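Local coordinates for protein DNA-3-methyladenine glycosidase (PDB 2H56) that belongs to the helix-hairpin-helix (HhH-GPD) superfamily of base excision DNA repair proteins and has a predominantly helical fold, at residues F34-E38 against Y208-A212; Q44-K48 against M156-L162; I59-L64 against K107-I111. All coordinates share one frame; numbering follows the deposited sequence.

Contact 1 (F34-E38 against Y208-A212)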
loop_
_atom_site.group_PDB
_atom_site.type_symbol
_atom_site.label_atom_id
_atom_site.label_comp_id
_atom_site.label_asym_id
_atom_site.label_seq_id
_atom_site.Cartn_x
_atom_site.Cartn_y
_atom_site.Cartn_z
ATOM N N PHE A 34 -8.954 -20.373 0.487
ATOM C CA PHE A 34 -8.560 -21.265 1.555
ATOM C C PHE A 34 -7.485 -22.269 1.119
ATOM O O PHE A 34 -6.506 -22.481 1.846
ATOM C CB PHE A 34 -9.774 -22.032 2.077
ATOM C CG PHE A 34 -9.431 -23.051 3.137
ATOM C CD1 PHE A 34 -9.365 -22.694 4.464
ATOM C CD2 PHE A 34 -9.120 -24.345 2.792
ATOM C CE1 PHE A 34 -9.037 -23.627 5.424
ATOM C CE2 PHE A 34 -8.780 -25.268 3.750
ATOM C CZ PHE A 34 -8.745 -24.905 5.066
ATOM N N GLN A 35 -7.718 -22.936 -0.018
ATOM C CA GLN A 35 -6.758 -23.890 -0.592
ATOM C C GLN A 35 -5.380 -23.220 -0.796
ATOM O O GLN A 35 -4.336 -23.815 -0.525
ATOM C CB GLN A 35 -7.290 -24.474 -1.915
ATOM C CG GLN A 35 -8.372 -25.533 -1.732
ATOM C CD GLN A 35 -8.898 -26.123 -3.038
ATOM O OE1 GLN A 35 -8.524 -27.233 -3.414
ATOM N NE2 GLN A 35 -9.776 -25.392 -3.729
ATOM N N PHE A 36 -5.394 -21.969 -1.234
ATOM C CA PHE A 36 -4.157 -21.246 -1.487
ATOM C C PHE A 36 -3.422 -20.892 -0.203
ATOM O O PHE A 36 -2.203 -21.088 -0.115
ATOM C CB PHE A 36 -4.423 -19.955 -2.249
ATOM C CG PHE A 36 -3.185 -19.149 -2.490
ATOM C CD1 PHE A 36 -2.131 -19.693 -3.196
ATOM C CD2 PHE A 36 -3.057 -17.870 -1.990
ATOM C CE1 PHE A 36 -0.972 -18.970 -3.410
ATOM C CE2 PHE A 36 -1.889 -17.138 -2.202
ATOM C CZ PHE A 36 -0.858 -17.693 -2.918
ATOM N N ILE A 37 -4.171 -20.373 0.771
ATOM C CA ILE A 37 -3.598 -19.923 2.034
ATOM C C ILE A 37 -2.996 -21.083 2.795
ATOM O O ILE A 37 -1.925 -20.937 3.393
ATOM C CB ILE A 37 -4.619 -19.156 2.915
ATOM C CG1 ILE A 37 -4.963 -17.809 2.290
ATOM C CG2 ILE A 37 -4.065 -18.877 4.293
ATOM C CD1 ILE A 37 -6.167 -17.160 2.908
ATOM N N GLU A 38 -3.624 -22.250 2.754
ATOM C CA GLU A 38 -3.026 -23.377 3.474
ATOM C C GLU A 38 -1.631 -23.749 2.889
ATOM O O GLU A 38 -0.738 -24.102 3.640
ATOM C CB GLU A 38 -3.994 -24.571 3.631
ATOM C CG GLU A 38 -4.985 -24.423 4.867
ATOM N N TYR A 208 -2.268 -11.877 0.252
ATOM C CA TYR A 208 -2.169 -13.202 -0.377
ATOM C C TYR A 208 -2.208 -13.105 -1.888
ATOM O O TYR A 208 -1.535 -13.862 -2.594
ATOM C CB TYR A 208 -3.262 -14.133 0.133
ATOM C CG TYR A 208 -2.961 -14.647 1.521
ATOM C CD1 TYR A 208 -1.993 -15.630 1.712
ATOM C CD2 TYR A 208 -3.618 -14.143 2.638
ATOM C CE1 TYR A 208 -1.689 -16.105 2.945
ATOM C CE2 TYR A 208 -3.314 -14.624 3.915
ATOM C CZ TYR A 208 -2.346 -15.603 4.051
ATOM O OH TYR A 208 -2.020 -16.079 5.281
ATOM N N LEU A 209 -2.983 -12.160 -2.399
ATOM C CA LEU A 209 -3.015 -11.965 -3.833
ATOM C C LEU A 209 -1.618 -11.605 -4.310
ATOM O O LEU A 209 -1.120 -12.168 -5.308
ATOM C CB LEU A 209 -4.065 -10.913 -4.229
ATOM C CG LEU A 209 -5.542 -11.365 -4.125
ATOM C CD1 LEU A 209 -6.480 -10.424 -4.858
ATOM C CD2 LEU A 209 -5.721 -12.737 -4.708
ATOM N N TRP A 210 -0.968 -10.693 -3.581
ATOM C CA TRP A 210 0.390 -10.285 -3.940
ATOM C C TRP A 210 1.346 -11.460 -3.915
ATOM O O TRP A 210 2.221 -11.572 -4.776
ATOM C CB TRP A 210 0.907 -9.179 -3.030
ATOM C CG TRP A 210 0.560 -7.855 -3.523
ATOM C CD1 TRP A 210 0.717 -7.406 -4.781
ATOM C CD2 TRP A 210 -0.025 -6.787 -2.785
ATOM N NE1 TRP A 210 0.259 -6.129 -4.892
ATOM C CE2 TRP A 210 -0.202 -5.720 -3.677
ATOM C CE3 TRP A 210 -0.429 -6.631 -1.460
ATOM C CZ2 TRP A 210 -0.747 -4.496 -3.284
ATOM C CZ3 TRP A 210 -0.988 -5.428 -1.067
ATOM C CH2 TRP A 210 -1.130 -4.368 -1.975
ATOM N N LYS A 211 1.163 -12.329 -2.924
ATOM C CA LYS A 211 1.982 -13.521 -2.779
ATOM C C LYS A 211 1.757 -14.430 -4.001
ATOM O O LYS A 211 2.719 -14.907 -4.635
ATOM C CB LYS A 211 1.642 -14.221 -1.474
ATOM C CG LYS A 211 2.844 -14.742 -0.731
ATOM C CD LYS A 211 2.517 -15.002 0.734
ATOM C CE LYS A 211 3.650 -15.738 1.436
ATOM N NZ LYS A 211 4.808 -14.847 1.736
ATOM N N ALA A 212 0.493 -14.598 -4.381
ATOM C CA ALA A 212 0.143 -15.356 -5.591
ATOM C C ALA A 212 0.759 -14.753 -6.851
ATOM O O ALA A 212 1.244 -15.491 -7.707
ATOM C CB ALA A 212 -1.363 -15.450 -5.733
#
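F36 and I37 pack against Y208 and A212 in a buried, apolar helix-helix contact that joins helix 31-40, near the start of the chain, to helix 202-219, near its end. The two segments run at 72° to each other with their axes 11.0 Å apart, a separation bridged by large side chains.

The centre of the contact is a CH-pi interaction. I37 CG1 lies 3.6 Å from the centroid of the Y208 ring, only 5° off the ring normal, and thus sits squarely over one face. The rest of I37 spreads across the same ring: CD1, beyond CG1, reaches the CD2-CE2 side, whereas the CG2 branch lies by the phenol end, 3.7 Å from Y208 CZ. The hydroxyl of that phenol is hydrogen-bonded to the carbonyl oxygen of G41, just beyond helix 31-40, which ties the ring to the chain whose isoleucine covers it.

F36 works differently. With CG anti to the backbone N (chi1 178°), its ring reaches the backbone of helix 202-219. CE2 comes within 3.3 Å of Y208 O, which approaches the ring at its edge; this oxygen already accepts the helical bond from A212 N. The neighbouring CZ meets A212 CB at 3.6 Å, and the small alanine lets the phenyl tip come close to the helix surface.

Around the contact, F216 meets F36 edge-to-face, the W178 ring also meets F36, and V23, I26 and V27 of helix 21-27 pack on I37. Such a hydrophobic core, built jointly from N-terminal and C-terminal helices, is consistent with the discontinuous helical domain found in HhH-GPD proteins.

Contact 2 (Q44-K48 against M156-L162); sequences QLPTK and MFSLGRL
Apolar contacts of L45 and P46 with F157 and L162 make up much of the interface between these segments. The L45 side chain swings away from its own backbone N (chi1 -173°), and its two methyl groups go to different partners: L45 CD1 lies 4.0 Å from F157 CD1, while L45 CD2 meets L162 CD2 at 3.5 Å. P46 lies beside F157 with the same heading, P46 CG being 3.8 Å from F157 CD1 and P46 CD in the plane of the ring at its edge.

Polar links are sparse. K48 N donates a weak but fairly straight hydrogen bond to F157 O (3.5 Å, 163° at the hydrogen), and F157 CA makes a CA-H...O contact with P46 O at 3.6 Å. Both involve F157, the last residue of helix 148-157 before S158 leaves helical geometry. T47 CG2 adds a van der Waals touch of a methyl on a carbonyl oxygen, 3.6 Å from S158 O.

The contact thus lays the end of strand 43-46, which pairs antiparallel with strand 13-16, against the C-terminal end of helix 148-157 and the loop after it. Helix 51-61 borders K48 and S158, and helix 202-219 packs on M156.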
loop_
_atom_site.group_PDB
_atom_site.type_symbol
_atom_site.label_atom_id
_atom_site.label_comp_id
_atom_site.label_asym_id
_atom_site.label_seq_id
_atom_site.Cartn_x
_atom_site.Cartn_y
_atom_site.Cartn_z
ATOM N N GLN A 44 2.529 -10.962 6.019
ATOM C CA GLN A 44 2.935 -9.898 6.895
ATOM C C GLN A 44 2.570 -8.527 6.339
ATOM O O GLN A 44 2.322 -8.358 5.140
ATOM C CB GLN A 44 4.417 -9.994 7.167
ATOM C CG GLN A 44 5.304 -10.145 5.948
ATOM C CD GLN A 44 6.800 -10.141 6.329
ATOM O OE1 GLN A 44 7.464 -9.098 6.306
ATOM N NE2 GLN A 44 7.314 -11.304 6.710
ATOM N N LEU A 45 2.500 -7.566 7.250
ATOM C CA LEU A 45 2.052 -6.228 6.946
ATOM C C LEU A 45 2.965 -5.253 7.626
ATOM O O LEU A 45 2.849 -5.036 8.821
ATOM C CB LEU A 45 0.644 -6.028 7.477
ATOM C CG LEU A 45 -0.069 -4.729 7.112
ATOM C CD1 LEU A 45 -0.078 -4.511 5.611
ATOM C CD2 LEU A 45 -1.477 -4.819 7.649
ATOM N N PRO A 46 3.909 -4.677 6.877
ATOM C CA PRO A 46 4.750 -3.647 7.497
ATOM C C PRO A 46 3.948 -2.395 7.814
ATOM O O PRO A 46 3.103 -1.989 7.027
ATOM C CB PRO A 46 5.815 -3.370 6.446
ATOM C CG PRO A 46 5.237 -3.877 5.155
ATOM C CD PRO A 46 4.268 -4.944 5.474
ATOM N N THR A 47 4.166 -1.844 8.998
ATOM C CA THR A 47 3.527 -0.598 9.389
ATOM C C THR A 47 4.581 0.426 9.719
ATOM O O THR A 47 5.352 0.266 10.693
ATOM C CB THR A 47 2.633 -0.759 10.620
ATOM O OG1 THR A 47 1.645 -1.777 10.354
ATOM C CG2 THR A 47 1.965 0.622 11.003
ATOM N N LYS A 48 4.595 1.482 8.914
ATOM C CA LYS A 48 5.453 2.623 9.170
ATOM C C LYS A 48 4.924 3.390 10.381
ATOM O O LYS A 48 3.785 3.823 10.405
ATOM C CB LYS A 48 5.502 3.526 7.942
ATOM C CG LYS A 48 6.107 2.857 6.675
ATOM C CD LYS A 48 7.399 3.581 6.187
ATOM C CE LYS A 48 7.760 3.282 4.716
ATOM N NZ LYS A 48 9.049 3.933 4.329
HETATM N N MSE A 156 -2.725 1.026 3.741
HETATM C CA MSE A 156 -2.484 -0.353 4.128
HETATM C C MSE A 156 -1.172 -0.386 4.885
HETATM O O MSE A 156 -1.132 -0.749 6.043
HETATM C CB MSE A 156 -2.430 -1.298 2.926
HETATM C CG MSE A 156 -3.775 -1.592 2.230
HETATM SE SE MSE A 156 -3.368 -2.741 0.720
HETATM C CE MSE A 156 -5.086 -3.149 -0.278
ATOM N N PHE A 157 -0.130 0.053 4.202
ATOM C CA PHE A 157 1.243 -0.149 4.594
ATOM C C PHE A 157 1.753 0.946 5.511
ATOM O O PHE A 157 2.917 0.935 5.905
ATOM C CB PHE A 157 2.110 -0.194 3.333
ATOM C CG PHE A 157 1.901 -1.411 2.540
ATOM C CD1 PHE A 157 2.291 -2.635 3.040
ATOM C CD2 PHE A 157 1.282 -1.361 1.314
ATOM C CE1 PHE A 157 2.095 -3.810 2.315
ATOM C CE2 PHE A 157 1.066 -2.518 0.581
ATOM C CZ PHE A 157 1.479 -3.753 1.085
ATOM N N SER A 158 0.900 1.892 5.864
ATOM C CA SER A 158 1.336 2.948 6.738
ATOM C C SER A 158 0.352 3.230 7.843
ATOM O O SER A 158 0.787 3.368 8.952
ATOM C CB SER A 158 1.683 4.189 5.930
ATOM O OG SER A 158 1.228 5.330 6.599
ATOM N N LEU A 159 -0.946 3.320 7.570
ATOM C CA LEU A 159 -1.969 3.316 8.642
ATOM C C LEU A 159 -2.426 1.920 9.118
ATOM O O LEU A 159 -3.303 1.825 9.986
ATOM C CB LEU A 159 -3.243 4.022 8.207
ATOM C CG LEU A 159 -3.200 5.509 7.934
ATOM C CD1 LEU A 159 -2.456 5.736 6.652
ATOM C CD2 LEU A 159 -4.644 6.013 7.840
ATOM N N GLY A 160 -1.885 0.845 8.536
ATOM C CA GLY A 160 -2.239 -0.529 8.941
ATOM C C GLY A 160 -3.728 -0.881 8.927
ATOM O O GLY A 160 -4.193 -1.718 9.734
ATOM N N ARG A 161 -4.463 -0.265 7.993
ATOM C CA ARG A 161 -5.912 -0.472 7.861
ATOM C C ARG A 161 -6.202 -1.745 7.095
ATOM O O ARG A 161 -5.693 -1.937 6.028
ATOM C CB ARG A 161 -6.546 0.711 7.143
ATOM C CG ARG A 161 -6.644 1.935 7.992
ATOM C CD ARG A 161 -7.794 1.803 8.977
ATOM N NE ARG A 161 -9.062 1.721 8.250
ATOM C CZ ARG A 161 -9.843 2.760 7.952
ATOM N NH1 ARG A 161 -9.542 3.995 8.352
ATOM N NH2 ARG A 161 -10.956 2.552 7.263
ATOM N N LEU A 162 -7.037 -2.614 7.636
ATOM C CA LEU A 162 -7.229 -3.941 7.036
ATOM C C LEU A 162 -8.412 -4.029 6.039
ATOM O O LEU A 162 -8.643 -5.078 5.436
ATOM C CB LEU A 162 -7.374 -4.980 8.156
ATOM C CG LEU A 162 -6.171 -5.067 9.111
ATOM C CD1 LEU A 162 -6.307 -6.206 10.054
ATOM C CD2 LEU A 162 -4.862 -5.224 8.322
#

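Contact 3 (I59-L64 against K107-I111)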
loop_
_atom_site.group_PDB
_atom_site.type_symbol
_atom_site.label_atom_id
_atom_site.label_comp_id
_atom_site.label_asym_id
_atom_site.label_seq_id
_atom_site.Cartn_x
_atom_site.Cartn_y
_atom_site.Cartn_z
ATOM N N ILE A 59 5.893 9.903 -1.888
ATOM C CA ILE A 59 6.109 10.831 -3.019
ATOM C C ILE A 59 7.523 10.672 -3.615
ATOM O O ILE A 59 7.670 10.625 -4.828
ATOM C CB ILE A 59 5.816 12.279 -2.593
ATOM C CG1 ILE A 59 4.295 12.449 -2.411
ATOM C CG2 ILE A 59 6.356 13.271 -3.587
ATOM C CD1 ILE A 59 3.952 13.355 -1.294
ATOM N N VAL A 60 8.546 10.506 -2.771
ATOM C CA VAL A 60 9.903 10.382 -3.270
ATOM C C VAL A 60 10.076 9.145 -4.117
ATOM O O VAL A 60 10.816 9.159 -5.091
ATOM C CB VAL A 60 10.935 10.458 -2.149
ATOM C CG1 VAL A 60 12.355 10.111 -2.664
ATOM C CG2 VAL A 60 10.924 11.859 -1.583
ATOM N N GLU A 61 9.338 8.108 -3.790
ATOM C CA GLU A 61 9.435 6.838 -4.521
ATOM C C GLU A 61 8.868 6.865 -5.928
ATOM O O GLU A 61 9.330 6.138 -6.788
ATOM C CB GLU A 61 8.748 5.706 -3.741
ATOM C CG GLU A 61 9.518 5.279 -2.505
ATOM C CD GLU A 61 8.677 4.521 -1.487
ATOM O OE1 GLU A 61 7.596 3.980 -1.859
ATOM O OE2 GLU A 61 9.116 4.473 -0.307
ATOM N N GLN A 62 7.846 7.657 -6.183
ATOM C CA GLN A 62 7.231 7.623 -7.519
ATOM C C GLN A 62 8.243 7.600 -8.671
ATOM O O GLN A 62 9.136 8.447 -8.724
ATOM C CB GLN A 62 6.317 8.820 -7.735
ATOM C CG GLN A 62 5.083 8.862 -6.812
ATOM C CD GLN A 62 4.457 10.230 -6.773
ATOM O OE1 GLN A 62 5.061 11.217 -7.214
ATOM N NE2 GLN A 62 3.238 10.308 -6.245
ATOM N N GLN A 63 8.069 6.624 -9.576
ATOM C CA GLN A 63 8.800 6.488 -10.838
ATOM C C GLN A 63 10.261 6.083 -10.627
ATOM O O GLN A 63 11.049 6.087 -11.558
ATOM C CB GLN A 63 8.725 7.762 -11.709
ATOM C CG GLN A 63 7.337 8.358 -11.995
ATOM C CD GLN A 63 7.368 9.609 -12.986
ATOM O OE1 GLN A 63 8.353 9.857 -13.692
ATOM N NE2 GLN A 63 6.276 10.368 -13.015
ATOM N N LEU A 64 10.640 5.701 -9.423
ATOM C CA LEU A 64 12.029 5.360 -9.183
ATOM C C LEU A 64 12.159 3.975 -8.575
ATOM O O LEU A 64 11.271 3.529 -7.882
ATOM C CB LEU A 64 12.654 6.395 -8.235
ATOM C CG LEU A 64 12.690 7.832 -8.751
ATOM C CD1 LEU A 64 13.423 8.745 -7.767
ATOM C CD2 LEU A 64 13.309 7.853 -10.145
ATOM N N LYS A 107 7.714 16.621 -7.564
ATOM C CA LYS A 107 7.666 16.002 -6.250
ATOM C C LYS A 107 7.768 17.052 -5.117
ATOM O O LYS A 107 7.160 16.916 -4.067
ATOM C CB LYS A 107 8.739 14.938 -6.118
ATOM C CG LYS A 107 8.478 13.688 -6.957
ATOM C CD LYS A 107 9.703 12.754 -6.940
ATOM C CE LYS A 107 9.399 11.381 -7.525
ATOM N NZ LYS A 107 10.628 10.551 -7.587
ATOM N N ILE A 108 8.496 18.131 -5.352
ATOM C CA ILE A 108 8.571 19.199 -4.367
ATOM C C ILE A 108 7.221 19.851 -4.138
ATOM O O ILE A 108 6.853 20.078 -2.991
ATOM C CB ILE A 108 9.614 20.242 -4.740
ATOM C CG1 ILE A 108 11.012 19.613 -4.570
ATOM C CG2 ILE A 108 9.433 21.470 -3.854
ATOM C CD1 ILE A 108 12.094 20.331 -5.297
ATOM N N GLU A 109 6.477 20.122 -5.211
ATOM C CA GLU A 109 5.136 20.644 -5.073
ATOM C C GLU A 109 4.250 19.663 -4.263
ATOM O O GLU A 109 3.503 20.083 -3.367
ATOM C CB GLU A 109 4.536 20.940 -6.444
ATOM C CG GLU A 109 3.038 21.386 -6.420
ATOM C CD GLU A 109 2.429 21.774 -7.818
ATOM O OE1 GLU A 109 3.141 21.670 -8.854
ATOM O OE2 GLU A 109 1.234 22.189 -7.859
ATOM N N TYR A 110 4.339 18.363 -4.541
ATOM C CA TYR A 110 3.526 17.425 -3.794
ATOM C C TYR A 110 3.892 17.416 -2.314
ATOM O O TYR A 110 3.024 17.417 -1.461
ATOM C CB TYR A 110 3.631 15.997 -4.347
ATOM C CG TYR A 110 3.387 15.851 -5.833
ATOM C CD1 TYR A 110 2.548 16.729 -6.532
ATOM C CD2 TYR A 110 4.004 14.814 -6.544
ATOM C CE1 TYR A 110 2.332 16.572 -7.902
ATOM C CE2 TYR A 110 3.792 14.649 -7.918
ATOM C CZ TYR A 110 2.973 15.526 -8.587
ATOM O OH TYR A 110 2.810 15.339 -9.931
ATOM N N ILE A 111 5.175 17.402 -2.011
ATOM C CA ILE A 111 5.628 17.386 -0.619
ATOM C C ILE A 111 5.154 18.651 0.127
ATOM O O ILE A 111 4.613 18.586 1.246
ATOM C CB ILE A 111 7.179 17.245 -0.534
ATOM C CG1 ILE A 111 7.574 15.823 -0.958
ATOM C CG2 ILE A 111 7.699 17.548 0.899
ATOM C CD1 ILE A 111 8.986 15.676 -1.517
#
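K107 and I59 form the tight part of this contact, in which the end of helix 51-61 meets helix 105-119. The two side chains run alongside with opposed headings. I59 CG2 enters the surface of helix 105-119, 3.9 Å from K107 CB and equally far from Y110 CB and I111 CG1. V60 adds a looser touch, with CG2 4.3 Å from I111 CD1.

The lysine chain is extended beyond CG and passes along the I59 carbonyl to the last turn of helix 51-61. There K107 NZ donates to V60 O at 2.9 Å, from above the V60 carbonyl plane. K107 NZ also donates to Q62 O at 2.8 Å, here lying in the plane of the Q62 carbonyl itself. These acceptors probably stabilise the buried ammonium, as the negative end of the helix dipole would also do. The residues gripped belong to the helix terminus and to the type II beta turn E61-L64, closed by L64 N to E61 O. Nearby, Q62 NE2 bonds weakly to G145 O, in the glycine-containing connection between helices 133-141 and 148-157, consistent with the hairpin of the helix-hairpin-helix motif.

On the more solvent-exposed side, contacts are thinner. The Q62 amide stands 76° from the Y110 ring plane and presents OE1 to the ring edge, 3.7 Å from Y110 CE2.

The contacts are nested along the chain: contact 3 lies within the loop closed by contact 2, and contact 2 within that closed by contact 1. Helix 31-40, strand 43-46 and helix 51-61, which supply their first segments, follow one another in sequence. In space, contacts 1 and 3 lie on opposite sides of the chain's centre, their centres about 32 Å apart, while contact 2 is nearer the middle, about 18 Å from contact 1 and 20 Å from contact 3, centre to centre. W210 packs on F157 and M156, joining contacts 1 and 2; contacts 2 and 3 do not touch. Contact 2 therefore sits between the helical packing near the two termini and that around helix 105-119.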